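Local coordinates for protein tyrosyl-tRNA synthetase (Aeropyrum pernix, PDB 2CYA) that probably attaches tyrosine to tRNA(Tyr) in two steps, activating the amino acid with ATP and then passing it to the acceptor end of the tRNA, at residues E24-L29 against V207-P212; Y57-L62 against A105-E110; E73-A78 against V115-L120; I213-Q218 against V276-R281; R281-A286 against E332-V337. All blocks are in the same frame, centred on the assembly; numbering follows the deposited sequence.

How the contacts relate
Following the chain from the N terminus, helix 23-32 is the first partner to appear, but contact 1 closes only at strand 207-211, spanning a long loop. Within that loop lie contacts 2 and 3, which cross each other: 57-62 and 73-78 come first, then 105-110 and 115-120. These two tie helix 51-64 and strand 68-73 to the region around strand 113-116, at one edge of the central sheet. Contact 4 follows directly on strand 207-211 and joins the next loop to helix 275-284. Contact 5 opens on that same helix, sharing Arg-281, and closes on helix 323-346. Tyr-57 of contact 2 packs against contact 5, linking the nucleotide-binding fold to the C-terminal helices.

Contact 1: E24-L29 against V207-P212; sequences EELKGL and VAIHTP. With SO4 (sulfate ion), chain B.
Val-207 is rotated so that CG1 stands opposite its own backbone N (chi1 163°), leaving its other methyl, CG2, aimed at the helix. Leu-29 has CG anti to its carbonyl carbon, and its extended second torsion carries CD1 forward to meet that methyl. The two side chains therefore touch tip to tip, Leu-29 CD1 lying 3.7 Å from Val-207 CG2. One turn earlier, Glu-25 CB packs 3.8 Å from the same CG2, so the valine methyl is held between two positions on one face of the helix. A beta-branched residue suits this place because its second branch is also used: Val-207 CG1 reaches Leu-26 CB at 4.2 Å. Glu-25 and the valine lie side by side, pointing opposite ways, the glutamate offering its aliphatic part here while its carboxylate pairs with Arg-195. At the helix start, Glu-24 N donates to sulfate O4 at 3.1 Å with a nearly straight N-H angle of 163°. Glu-23 N binds the same ion, probably from the crystallisation liquor, at the N-terminal end of the helix, where N-H groups and the helix dipole would be expected to attract an anion. Segment 24-29 runs at 114° to strand 207-211 of the Rossmann-type sheet, and that strand lies between 180-184, parallel to it, and 19-21, antiparallel. Leu-26 and Ile-209 both also pack on Ile-180 of strand 180-184 and Ile-13 of helix 5-14.

Contact 2: Y57-L62 against A105-E110; sequences YKVKDL and AGVPVE
Lys-60 reaches out in an extended chain whose outer atoms, from CG to NZ, meet the loop. Its CG crosses the ring of Pro-108 at about a right angle, 3.9 Å from CD, and NZ ends 3.2 Å from Gly-106 O in a hydrogen bond. The ammonium arrives from above the carbonyl plane, 37° out of it, and not along a lone pair. With an alanine here, Gly-106 O would probably lose this donor and Pro-108 CD its contact with the lysine CG. Gly-106 is the positive-phi residue of a Schellman motif that closes helix 88-104, where any side chain would collide with the carbonyl oxygen of Ala-105, which explains the glycine. The chain then heads for edge strand 113-116 of the Rossmann-type sheet. Val-107 follows at once and turns into the protein, where its CG1 meets Val-59 CG1 at 4.2 Å; the two valines lie across one another, beside Met-102. Tyr-57 works at the other end of the contact. Its ring presents an edge to Ala-105 O, 4.0 Å from CE1. A single water, 2.6 Å from Tyr-57 OH, donates to the same carbonyl and links the phenol to it just past the end of helix 88-104.

Contact 3: E73-A78 against V115-L120; sequences EATWHA and VDAEEL
Glu-73 O is gripped by two backbone amides that reach it from opposite faces of its carbonyl plane: Ala-117 N from across the contact at 3.0 Å, and Thr-75 N, which closes an inverse gamma turn centred on Ala-74. A second bond, Glu-73 N to Val-115 O at 2.7 Å, completes the parallel pairing of the two strand ends. Ala-117 suits the junction because its small CB fits close to that carbonyl and to Thr-75 OG1. Strands 68-73 and 113-116 are neighbours in the parallel part of a Rossmann-type sheet, joined through helix 88-104 in a beta-alpha-beta crossover, and each runs into a helix. The Ala-74 side chain lies about 5 Å from that of Asp-172, predicted to bind L-tyrosine. Asp-116 is the N-cap of the second helix. With CG anti to the backbone N (chi1 -176°), its OD1 accepts from Glu-118 N at 2.7 Å. Its OD2 and Glu-73 OE1 are like charges 4.4 Å apart, and a bridging water that donates to both probably eases their repulsion; Glu-73 also pairs with Arg-99. Trp-76 NE1 gives a nearly straight bond (169°) to Glu-118 OE1 at 3.0 Å. The carboxylate oxygen lies in the indole plane, is met on its anti side, and belongs to a group standing almost perpendicular to the ring. Trp-76 packs on Ile-131 of the second subunit, and Glu-118 on Lys-124 of that subunit.

Contact 4: I213-Q218 against V276-R281; sequences IISSLQ and VLEIAR
Ile-214 lays its CD1 across Ile-279, 3.9 Å from CG1, the two side chains set crosswise. The loop it belongs to leaves the end of strand 207-211 in the class I catalytic fold and runs beside the KMSKS region, since the backbone of Ile-214 is hydrogen-bonded to that of Met-239. Helix 275-284 therefore packs on a loop paired with the KMSKS region. Leu-217 adds a second apolar touch, its CD2 meeting Ile-279 CD1 at 4.1 Å, so one isoleucine meets both Ile-214 and Leu-217; long branched chains suit it, as they reach from the helix to an irregular loop. Glu-278 stands beside this patch and supplies the polar half. Its chain is extended beyond CG, and a chi1 of -62° sets CG beside the backbone N, which carries the carboxylate out to the loop backbone. With an alanine in place of Glu-278, Ser-215 N would probably be left without its carboxylate acceptor and the loop less firmly fixed to the helix. The hydroxyl of Ser-215 lies near both carboxylate oxygens but its bonds are weak and unsettled. The backbone bond is firmer: Ser-215 N meets Glu-278 OE1 on its syn side at 2.8 Å, nearly straight at 172°.

Contact 5: R281-A286 against E332-V337; sequences RYILFA and ESLIEV
Leu-284 leaves the backbone with CB directed past helix 323-346 and not straight at it. A chi1 of -58° turns CG away from the carbonyl and swings the branched end back toward that helix. From CG the two methyls part, and both come to rest on Ser-333: CD1 and CD2 each lie 3.7 Å from its CB. CD2 goes on to meet the backbone, 3.8 Å from Leu-334 N, and one turn further along it touches Val-337 CG2 at 3.9 Å. It also faces Leu-334 CD1 at 4.3 Å, which Ile-283 CG2 approaches in turn at 4.4 Å. Serine suits the centre of this socket because it is small: its CB receives the leucine, while OG is bonded to Ala-329 O one turn back in its own helix. Helix 275-284 widens into a pi-type turn near its end, with Leu-284 N 3.1 Å from Ile-279 O, five residues earlier. The two helices belong to the C-terminal helical part of the enzyme, and Val-337 and Ala-286 also pack on Tyr-57 of helix 51-64 in the catalytic domain. No hydrogen bond or salt bridge joins 281-286 to 332-337, so the pairing rests on aliphatic contact and on the exclusion of water, much of it made by the two methyls of Leu-284.

Contact 1: E24-L29 against V207-P212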
# COMPACT_ATOMS: atom_id res chain seq x y z
N GLU A 24 -13.21 27.71 -12.65
CA GLU A 24 -14.61 27.52 -13.01
C GLU A 24 -15.21 26.43 -12.15
O GLU A 24 -16.35 26.55 -11.69
CB GLU A 24 -14.76 27.18 -14.49
CG GLU A 24 -16.22 27.17 -14.92
CD GLU A 24 -17.01 28.40 -14.43
OE1 GLU A 24 -16.67 29.55 -14.83
OE2 GLU A 24 -17.98 28.21 -13.65
N GLU A 25 -14.44 25.37 -11.90
CA GLU A 25 -14.96 24.31 -11.05
C GLU A 25 -15.26 24.85 -9.65
O GLU A 25 -16.32 24.56 -9.10
CB GLU A 25 -13.95 23.16 -10.95
CG GLU A 25 -13.84 22.28 -12.20
CD GLU A 25 -12.67 21.33 -12.08
OE1 GLU A 25 -12.22 21.10 -10.95
OE2 GLU A 25 -12.19 20.83 -13.11
N LEU A 26 -14.34 25.63 -9.07
CA LEU A 26 -14.56 26.19 -7.74
C LEU A 26 -15.79 27.09 -7.75
O LEU A 26 -16.61 27.04 -6.85
CB LEU A 26 -13.34 27.01 -7.26
CG LEU A 26 -13.51 27.71 -5.90
CD1 LEU A 26 -13.90 26.72 -4.80
CD2 LEU A 26 -12.21 28.41 -5.53
N LYS A 27 -15.92 27.91 -8.79
CA LYS A 27 -17.08 28.79 -8.86
C LYS A 27 -18.36 27.98 -8.97
O LYS A 27 -19.39 28.36 -8.41
CB LYS A 27 -16.95 29.76 -10.04
CG LYS A 27 -15.91 30.86 -9.79
CD LYS A 27 -15.63 31.70 -11.02
CE LYS A 27 -14.62 32.80 -10.71
NZ LYS A 27 -14.31 33.64 -11.91
N GLY A 28 -18.30 26.84 -9.66
CA GLY A 28 -19.49 26.01 -9.77
C GLY A 28 -19.83 25.43 -8.41
O GLY A 28 -21.00 25.30 -8.05
N LEU A 29 -18.80 25.08 -7.63
CA LEU A 29 -19.02 24.53 -6.29
C LEU A 29 -19.60 25.63 -5.40
O LEU A 29 -20.58 25.42 -4.65
CB LEU A 29 -17.71 24.03 -5.67
CG LEU A 29 -17.19 22.65 -6.10
CD1 LEU A 29 -15.80 22.38 -5.47
CD2 LEU A 29 -18.21 21.58 -5.65
N VAL A 207 -11.09 20.11 -6.39
CA VAL A 207 -10.54 21.36 -6.90
C VAL A 207 -9.21 21.49 -6.12
O VAL A 207 -9.22 21.46 -4.89
CB VAL A 207 -11.43 22.56 -6.53
CG1 VAL A 207 -10.63 23.85 -6.70
CG2 VAL A 207 -12.70 22.58 -7.41
N ALA A 208 -8.09 21.63 -6.84
CA ALA A 208 -6.78 21.78 -6.22
C ALA A 208 -6.38 23.25 -6.04
O ALA A 208 -6.27 23.98 -7.03
CB ALA A 208 -5.71 21.05 -7.07
N ILE A 209 -6.12 23.67 -4.80
CA ILE A 209 -5.72 25.06 -4.52
C ILE A 209 -4.31 25.07 -3.96
O ILE A 209 -4.05 24.60 -2.84
CB ILE A 209 -6.68 25.75 -3.50
CG1 ILE A 209 -8.08 25.86 -4.10
CG2 ILE A 209 -6.15 27.15 -3.14
CD1 ILE A 209 -9.14 26.24 -3.11
N HIS A 210 -3.39 25.63 -4.73
CA HIS A 210 -1.98 25.66 -4.35
C HIS A 210 -1.43 27.01 -3.90
O HIS A 210 -1.57 28.03 -4.60
CB HIS A 210 -1.16 25.11 -5.52
CG HIS A 210 -1.59 23.73 -5.94
ND1 HIS A 210 -1.68 23.34 -7.25
CD2 HIS A 210 -1.99 22.67 -5.20
CE1 HIS A 210 -2.12 22.10 -7.31
NE2 HIS A 210 -2.32 21.67 -6.07
N THR A 211 -0.79 26.99 -2.73
CA THR A 211 -0.17 28.14 -2.13
C THR A 211 1.32 28.19 -2.50
O THR A 211 1.93 27.16 -2.80
CB THR A 211 -0.30 28.09 -0.60
OG1 THR A 211 0.21 26.85 -0.11
CG2 THR A 211 -1.75 28.23 -0.20
N PRO A 212 1.92 29.39 -2.50
CA PRO A 212 3.34 29.55 -2.84
C PRO A 212 4.28 28.99 -1.77
O PRO A 212 3.96 28.98 -0.58
CB PRO A 212 3.48 31.07 -3.01
CG PRO A 212 2.49 31.60 -2.01
CD PRO A 212 1.28 30.69 -2.22
S SO4 B . -9.62 27.90 -14.86
O1 SO4 B . -9.38 29.27 -15.49
O2 SO4 B . -9.11 26.87 -15.86
O3 SO4 B . -8.79 27.82 -13.71
O4 SO4 B . -11.04 27.73 -14.85

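Contact 2: Y57-L62 against A105-E110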
# COMPACT_ATOMS: atom_id res chain seq x y z
N TYR A 57 -2.60 30.72 6.83
CA TYR A 57 -3.45 31.88 6.55
C TYR A 57 -4.52 31.49 5.52
O TYR A 57 -5.65 31.99 5.57
CB TYR A 57 -2.62 33.05 6.01
CG TYR A 57 -1.64 33.64 7.02
CD1 TYR A 57 -1.96 33.68 8.39
CD2 TYR A 57 -0.44 34.21 6.60
CE1 TYR A 57 -1.10 34.27 9.30
CE2 TYR A 57 0.42 34.81 7.51
CZ TYR A 57 0.09 34.84 8.86
OH TYR A 57 0.94 35.45 9.76
N LYS A 58 -4.15 30.61 4.60
CA LYS A 58 -5.08 30.16 3.58
C LYS A 58 -6.16 29.30 4.24
O LYS A 58 -7.33 29.37 3.86
CB LYS A 58 -4.34 29.40 2.48
CG LYS A 58 -5.15 29.11 1.23
CD LYS A 58 -5.99 30.32 0.74
CE LYS A 58 -5.15 31.55 0.45
NZ LYS A 58 -6.04 32.68 0.01
N VAL A 59 -5.78 28.52 5.25
CA VAL A 59 -6.77 27.71 5.96
C VAL A 59 -7.77 28.70 6.54
O VAL A 59 -8.99 28.51 6.44
CB VAL A 59 -6.13 26.89 7.10
CG1 VAL A 59 -7.21 26.18 7.91
CG2 VAL A 59 -5.15 25.85 6.50
N LYS A 60 -7.26 29.76 7.15
CA LYS A 60 -8.13 30.80 7.72
C LYS A 60 -9.08 31.33 6.65
O LYS A 60 -10.27 31.46 6.92
CB LYS A 60 -7.30 31.96 8.29
CG LYS A 60 -8.19 33.09 8.83
CD LYS A 60 -7.39 34.09 9.67
CE LYS A 60 -8.28 35.26 10.13
NZ LYS A 60 -7.74 35.99 11.31
N ASP A 61 -8.57 31.63 5.45
CA ASP A 61 -9.43 32.14 4.37
C ASP A 61 -10.54 31.14 3.99
O ASP A 61 -11.71 31.52 3.87
CB ASP A 61 -8.63 32.46 3.10
CG ASP A 61 -7.70 33.67 3.25
OD1 ASP A 61 -7.83 34.40 4.24
OD2 ASP A 61 -6.85 33.89 2.36
N LEU A 62 -10.19 29.87 3.78
CA LEU A 62 -11.19 28.87 3.41
C LEU A 62 -12.28 28.74 4.46
O LEU A 62 -13.46 28.67 4.12
CB LEU A 62 -10.54 27.50 3.16
CG LEU A 62 -10.20 27.27 1.69
CD1 LEU A 62 -9.19 28.31 1.23
CD2 LEU A 62 -9.65 25.87 1.51
N ALA A 105 -1.46 32.18 15.49
CA ALA A 105 -1.30 32.97 14.27
C ALA A 105 -2.62 33.60 13.86
O ALA A 105 -2.68 34.40 12.93
CB ALA A 105 -0.76 32.09 13.13
N GLY A 106 -3.69 33.24 14.55
CA GLY A 106 -4.97 33.84 14.21
C GLY A 106 -5.92 32.94 13.46
O GLY A 106 -7.00 33.39 13.08
N VAL A 107 -5.53 31.69 13.23
CA VAL A 107 -6.44 30.79 12.53
C VAL A 107 -7.53 30.37 13.53
O VAL A 107 -7.24 30.10 14.69
CB VAL A 107 -5.71 29.51 12.03
CG1 VAL A 107 -6.69 28.60 11.30
CG2 VAL A 107 -4.55 29.87 11.12
N PRO A 108 -8.80 30.33 13.09
CA PRO A 108 -9.89 29.93 13.99
C PRO A 108 -9.90 28.41 14.14
O PRO A 108 -10.75 27.74 13.55
CB PRO A 108 -11.14 30.45 13.27
CG PRO A 108 -10.76 30.34 11.82
CD PRO A 108 -9.32 30.81 11.79
N VAL A 109 -8.96 27.87 14.91
CA VAL A 109 -8.84 26.42 15.08
C VAL A 109 -10.07 25.72 15.65
O VAL A 109 -10.25 24.51 15.45
CB VAL A 109 -7.59 26.05 15.93
CG1 VAL A 109 -6.32 26.48 15.19
CG2 VAL A 109 -7.65 26.73 17.30
N GLU A 110 -10.94 26.46 16.32
CA GLU A 110 -12.14 25.85 16.89
C GLU A 110 -13.05 25.32 15.79
O GLU A 110 -13.81 24.37 16.00
CB GLU A 110 -12.91 26.87 17.75
CG GLU A 110 -13.53 28.03 16.98
CD GLU A 110 -12.54 29.14 16.64
OE1 GLU A 110 -11.35 29.04 17.04
OE2 GLU A 110 -12.96 30.12 15.98
O HOH W 1 0.23 35.72 12.23

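Contact 3: E73-A78 against V115-L120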
# COMPACT_ATOMS: atom_id res chain seq x y z
N GLU A 73 -2.92 15.64 9.88
CA GLU A 73 -1.55 15.57 10.37
C GLU A 73 -1.07 14.27 9.74
O GLU A 73 -1.33 13.19 10.26
CB GLU A 73 -1.56 15.51 11.91
CG GLU A 73 -2.21 16.79 12.46
CD GLU A 73 -2.51 16.76 13.94
OE1 GLU A 73 -2.62 15.66 14.52
OE2 GLU A 73 -2.65 17.87 14.52
N ALA A 74 -0.39 14.40 8.60
CA ALA A 74 0.07 13.25 7.81
C ALA A 74 1.28 12.57 8.42
O ALA A 74 2.37 12.55 7.82
CB ALA A 74 0.39 13.71 6.40
N THR A 75 1.09 12.00 9.60
CA THR A 75 2.17 11.36 10.33
C THR A 75 2.77 10.15 9.63
O THR A 75 3.99 9.98 9.65
CB THR A 75 1.72 10.94 11.74
OG1 THR A 75 0.68 9.96 11.65
CG2 THR A 75 1.20 12.18 12.52
N TRP A 76 1.94 9.32 9.01
CA TRP A 76 2.45 8.15 8.31
C TRP A 76 3.27 8.57 7.09
O TRP A 76 4.27 7.94 6.74
CB TRP A 76 1.29 7.20 7.93
CG TRP A 76 0.81 6.40 9.10
CD1 TRP A 76 0.63 6.84 10.38
CD2 TRP A 76 0.47 5.00 9.11
NE1 TRP A 76 0.18 5.81 11.18
CE2 TRP A 76 0.08 4.67 10.43
CE3 TRP A 76 0.44 4.00 8.12
CZ2 TRP A 76 -0.31 3.38 10.79
CZ3 TRP A 76 0.05 2.71 8.49
CH2 TRP A 76 -0.33 2.42 9.80
N HIS A 77 2.86 9.65 6.45
CA HIS A 77 3.58 10.15 5.29
C HIS A 77 4.96 10.63 5.74
O HIS A 77 5.94 10.39 5.06
CB HIS A 77 2.81 11.31 4.65
CG HIS A 77 1.43 10.95 4.21
ND1 HIS A 77 1.12 10.71 2.89
CD2 HIS A 77 0.28 10.78 4.91
CE1 HIS A 77 -0.16 10.41 2.79
NE2 HIS A 77 -0.70 10.45 4.00
N ALA A 78 5.02 11.31 6.89
CA ALA A 78 6.29 11.83 7.41
C ALA A 78 7.19 10.64 7.72
O ALA A 78 8.41 10.67 7.47
CB ALA A 78 6.05 12.65 8.69
N VAL A 115 -7.05 15.97 12.27
CA VAL A 115 -7.09 14.52 12.13
C VAL A 115 -5.69 13.95 12.01
O VAL A 115 -4.90 14.41 11.17
CB VAL A 115 -7.85 14.13 10.83
CG1 VAL A 115 -8.15 12.64 10.80
CG2 VAL A 115 -9.11 14.93 10.71
N ASP A 116 -5.38 12.98 12.85
CA ASP A 116 -4.08 12.29 12.79
C ASP A 116 -4.24 11.17 11.75
O ASP A 116 -5.25 10.46 11.75
CB ASP A 116 -3.75 11.68 14.17
CG ASP A 116 -2.37 11.03 14.21
OD1 ASP A 116 -2.06 10.18 13.34
OD2 ASP A 116 -1.57 11.39 15.10
N ALA A 117 -3.28 11.01 10.85
CA ALA A 117 -3.37 9.96 9.83
C ALA A 117 -3.70 8.58 10.45
O ALA A 117 -4.25 7.71 9.78
CB ALA A 117 -2.07 9.88 9.06
N GLU A 118 -3.35 8.40 11.72
CA GLU A 118 -3.61 7.13 12.40
C GLU A 118 -5.09 6.75 12.39
O GLU A 118 -5.41 5.56 12.35
CB GLU A 118 -3.14 7.20 13.85
CG GLU A 118 -3.04 5.84 14.51
CD GLU A 118 -1.61 5.49 14.89
OE1 GLU A 118 -0.68 5.70 14.06
OE2 GLU A 118 -1.43 4.99 16.01
N GLU A 119 -5.97 7.74 12.43
CA GLU A 119 -7.40 7.46 12.41
C GLU A 119 -7.79 6.88 11.06
O GLU A 119 -8.66 6.04 10.98
CB GLU A 119 -8.21 8.73 12.68
CG GLU A 119 -7.79 9.48 13.94
CD GLU A 119 -8.61 10.76 14.17
OE1 GLU A 119 -8.06 11.69 14.82
OE2 GLU A 119 -9.78 10.82 13.71
N LEU A 120 -7.14 7.34 9.99
CA LEU A 120 -7.46 6.80 8.68
C LEU A 120 -6.83 5.41 8.55
O LEU A 120 -7.46 4.48 8.03
CB LEU A 120 -6.92 7.73 7.59
CG LEU A 120 -7.84 8.87 7.10
CD1 LEU A 120 -8.35 9.70 8.27
CD2 LEU A 120 -7.07 9.73 6.13
O HOH W 2 -0.76 14.04 15.29
O HOH W 3 0.08 8.97 14.56

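Contact 4: I213-Q218 against V276-R281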
# COMPACT_ATOMS: atom_id res chain seq x y z
N ILE A 213 5.44 28.53 -2.20
CA ILE A 213 6.43 27.97 -1.30
C ILE A 213 7.58 28.97 -1.21
O ILE A 213 8.32 29.14 -2.18
CB ILE A 213 6.96 26.62 -1.85
CG1 ILE A 213 5.84 25.57 -1.81
CG2 ILE A 213 8.18 26.15 -1.05
CD1 ILE A 213 6.17 24.29 -2.56
N ILE A 214 7.71 29.64 -0.06
CA ILE A 214 8.78 30.62 0.15
C ILE A 214 10.16 29.98 -0.03
O ILE A 214 10.45 28.91 0.52
CB ILE A 214 8.69 31.24 1.56
CG1 ILE A 214 7.50 32.19 1.63
CG2 ILE A 214 9.99 31.97 1.90
CD1 ILE A 214 7.44 33.00 2.91
N SER A 215 11.02 30.65 -0.79
CA SER A 215 12.37 30.16 -1.07
C SER A 215 13.33 30.22 0.12
O SER A 215 13.07 30.89 1.12
CB SER A 215 12.98 30.94 -2.23
OG SER A 215 12.16 30.88 -3.38
N SER A 216 14.44 29.51 -0.01
CA SER A 216 15.48 29.49 1.00
C SER A 216 16.08 30.89 1.07
O SER A 216 16.13 31.60 0.06
CB SER A 216 16.58 28.50 0.59
OG SER A 216 17.65 28.51 1.51
N LEU A 217 16.53 31.31 2.25
CA LEU A 217 17.13 32.62 2.40
C LEU A 217 18.52 32.65 1.75
O LEU A 217 19.05 33.71 1.44
CB LEU A 217 17.26 33.01 3.88
CG LEU A 217 16.01 33.09 4.76
CD1 LEU A 217 16.43 33.24 6.21
CD2 LEU A 217 15.13 34.25 4.33
N GLN A 218 19.11 31.47 1.54
CA GLN A 218 20.45 31.37 0.96
C GLN A 218 20.58 31.97 -0.45
O GLN A 218 21.39 32.88 -0.66
CB GLN A 218 20.92 29.91 0.96
CG GLN A 218 20.17 28.97 0.01
CD GLN A 218 20.46 27.50 0.30
OE1 GLN A 218 21.61 27.11 0.51
NE2 GLN A 218 19.41 26.67 0.30
N VAL A 276 13.12 37.58 0.37
CA VAL A 276 12.79 38.72 1.20
C VAL A 276 11.50 39.35 0.72
O VAL A 276 10.64 39.73 1.52
CB VAL A 276 13.93 39.77 1.19
CG1 VAL A 276 13.58 40.92 2.13
CG2 VAL A 276 15.24 39.10 1.62
N LEU A 277 11.36 39.46 -0.59
CA LEU A 277 10.14 40.02 -1.15
C LEU A 277 8.97 39.04 -0.97
O LEU A 277 7.85 39.45 -0.68
CB LEU A 277 10.34 40.36 -2.64
CG LEU A 277 11.01 41.71 -2.93
CD1 LEU A 277 11.03 41.97 -4.43
CD2 LEU A 277 10.21 42.81 -2.23
N GLU A 278 9.23 37.75 -1.14
CA GLU A 278 8.19 36.73 -0.97
C GLU A 278 7.64 36.81 0.45
O GLU A 278 6.44 36.73 0.66
CB GLU A 278 8.75 35.33 -1.21
CG GLU A 278 9.28 35.10 -2.61
CD GLU A 278 9.85 33.71 -2.81
OE1 GLU A 278 10.44 33.15 -1.85
OE2 GLU A 278 9.73 33.18 -3.92
N ILE A 279 8.53 36.95 1.43
CA ILE A 279 8.09 37.05 2.82
C ILE A 279 7.18 38.27 2.96
O ILE A 279 6.12 38.21 3.59
CB ILE A 279 9.28 37.18 3.77
CG1 ILE A 279 10.02 35.84 3.83
CG2 ILE A 279 8.82 37.70 5.14
CD1 ILE A 279 11.32 35.87 4.58
N ALA A 280 7.59 39.39 2.37
CA ALA A 280 6.80 40.62 2.47
C ALA A 280 5.43 40.41 1.84
O ALA A 280 4.40 40.75 2.42
CB ALA A 280 7.51 41.77 1.77
N ARG A 281 5.43 39.83 0.65
CA ARG A 281 4.18 39.60 -0.06
C ARG A 281 3.25 38.53 0.54
O ARG A 281 2.06 38.77 0.76
CB ARG A 281 4.47 39.23 -1.51
CG ARG A 281 3.18 39.02 -2.31
CD ARG A 281 3.44 38.50 -3.72
NE ARG A 281 2.19 38.24 -4.42
CZ ARG A 281 2.10 37.70 -5.63
NH1 ARG A 281 3.20 37.36 -6.29
NH2 ARG A 281 0.91 37.49 -6.18

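Contact 5: R281-A286 against E332-V337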
# COMPACT_ATOMS: atom_id res chain seq x y z
N ARG A 281 5.43 39.83 0.65
CA ARG A 281 4.18 39.60 -0.06
C ARG A 281 3.25 38.53 0.54
O ARG A 281 2.06 38.77 0.76
CB ARG A 281 4.47 39.23 -1.51
CG ARG A 281 3.18 39.02 -2.31
CD ARG A 281 3.44 38.50 -3.72
NE ARG A 281 2.19 38.24 -4.42
CZ ARG A 281 2.10 37.70 -5.63
NH1 ARG A 281 3.20 37.36 -6.29
NH2 ARG A 281 0.91 37.49 -6.18
N TYR A 282 3.80 37.35 0.81
CA TYR A 282 2.99 36.24 1.29
C TYR A 282 2.71 36.15 2.78
O TYR A 282 1.74 35.52 3.19
CB TYR A 282 3.60 34.93 0.81
CG TYR A 282 3.65 34.83 -0.70
CD1 TYR A 282 2.53 35.17 -1.47
CD2 TYR A 282 4.81 34.43 -1.37
CE1 TYR A 282 2.57 35.10 -2.86
CE2 TYR A 282 4.86 34.37 -2.76
CZ TYR A 282 3.72 34.70 -3.49
OH TYR A 282 3.71 34.58 -4.87
N ILE A 283 3.55 36.77 3.59
CA ILE A 283 3.37 36.74 5.02
C ILE A 283 3.02 38.10 5.63
O ILE A 283 1.99 38.24 6.30
CB ILE A 283 4.62 36.17 5.70
CG1 ILE A 283 4.85 34.73 5.24
CG2 ILE A 283 4.47 36.24 7.20
CD1 ILE A 283 6.11 34.11 5.79
N LEU A 284 3.84 39.13 5.40
CA LEU A 284 3.55 40.43 6.01
C LEU A 284 2.30 41.09 5.46
O LEU A 284 1.43 41.49 6.23
CB LEU A 284 4.77 41.36 5.90
CG LEU A 284 6.08 40.87 6.53
CD1 LEU A 284 7.17 41.92 6.30
CD2 LEU A 284 5.92 40.60 8.05
N PHE A 285 2.18 41.20 4.14
CA PHE A 285 0.98 41.82 3.57
C PHE A 285 -0.23 40.88 3.49
O PHE A 285 -1.29 41.24 2.97
CB PHE A 285 1.28 42.39 2.18
CG PHE A 285 1.96 43.73 2.22
CD1 PHE A 285 3.34 43.83 2.18
CD2 PHE A 285 1.21 44.90 2.34
CE1 PHE A 285 3.97 45.08 2.25
CE2 PHE A 285 1.82 46.14 2.41
CZ PHE A 285 3.21 46.23 2.36
N ALA A 286 -0.08 39.66 4.01
CA ALA A 286 -1.18 38.71 4.02
C ALA A 286 -2.22 39.31 4.97
O ALA A 286 -3.42 39.10 4.82
CB ALA A 286 -0.71 37.36 4.53
N GLU A 332 12.22 43.54 10.99
CA GLU A 332 11.51 44.10 12.12
C GLU A 332 10.02 43.75 12.12
O GLU A 332 9.47 43.45 13.19
CB GLU A 332 11.75 45.62 12.20
CG GLU A 332 13.25 46.01 12.40
CD GLU A 332 13.85 45.42 13.67
OE1 GLU A 332 13.23 45.57 14.75
OE2 GLU A 332 14.94 44.80 13.59
N SER A 333 9.37 43.76 10.96
CA SER A 333 7.95 43.38 10.89
C SER A 333 7.76 41.87 11.18
O SER A 333 6.81 41.46 11.83
CB SER A 333 7.37 43.70 9.52
OG SER A 333 7.54 45.07 9.23
N LEU A 334 8.68 41.06 10.68
CA LEU A 334 8.60 39.61 10.87
C LEU A 334 8.69 39.31 12.36
O LEU A 334 8.04 38.40 12.87
CB LEU A 334 9.76 38.94 10.14
CG LEU A 334 9.63 37.47 9.80
CD1 LEU A 334 8.28 37.21 9.14
CD2 LEU A 334 10.80 37.11 8.85
N ILE A 335 9.53 40.07 13.05
CA ILE A 335 9.67 39.92 14.47
C ILE A 335 8.31 40.12 15.16
O ILE A 335 7.96 39.36 16.06
CB ILE A 335 10.70 40.92 15.01
CG1 ILE A 335 12.12 40.41 14.67
CG2 ILE A 335 10.49 41.14 16.51
CD1 ILE A 335 13.25 41.37 14.98
N GLU A 336 7.53 41.11 14.73
CA GLU A 336 6.23 41.34 15.35
C GLU A 336 5.28 40.17 15.06
O GLU A 336 4.48 39.79 15.92
CB GLU A 336 5.59 42.64 14.84
CG GLU A 336 6.35 43.91 15.19
CD GLU A 336 6.75 43.98 16.66
OE1 GLU A 336 5.92 43.63 17.53
OE2 GLU A 336 7.90 44.40 16.94
N VAL A 337 5.37 39.61 13.87
CA VAL A 337 4.51 38.49 13.53
C VAL A 337 4.88 37.27 14.35
O VAL A 337 4.01 36.54 14.84
CB VAL A 337 4.62 38.11 12.02
CG1 VAL A 337 3.86 36.81 11.77
CG2 VAL A 337 4.02 39.25 11.14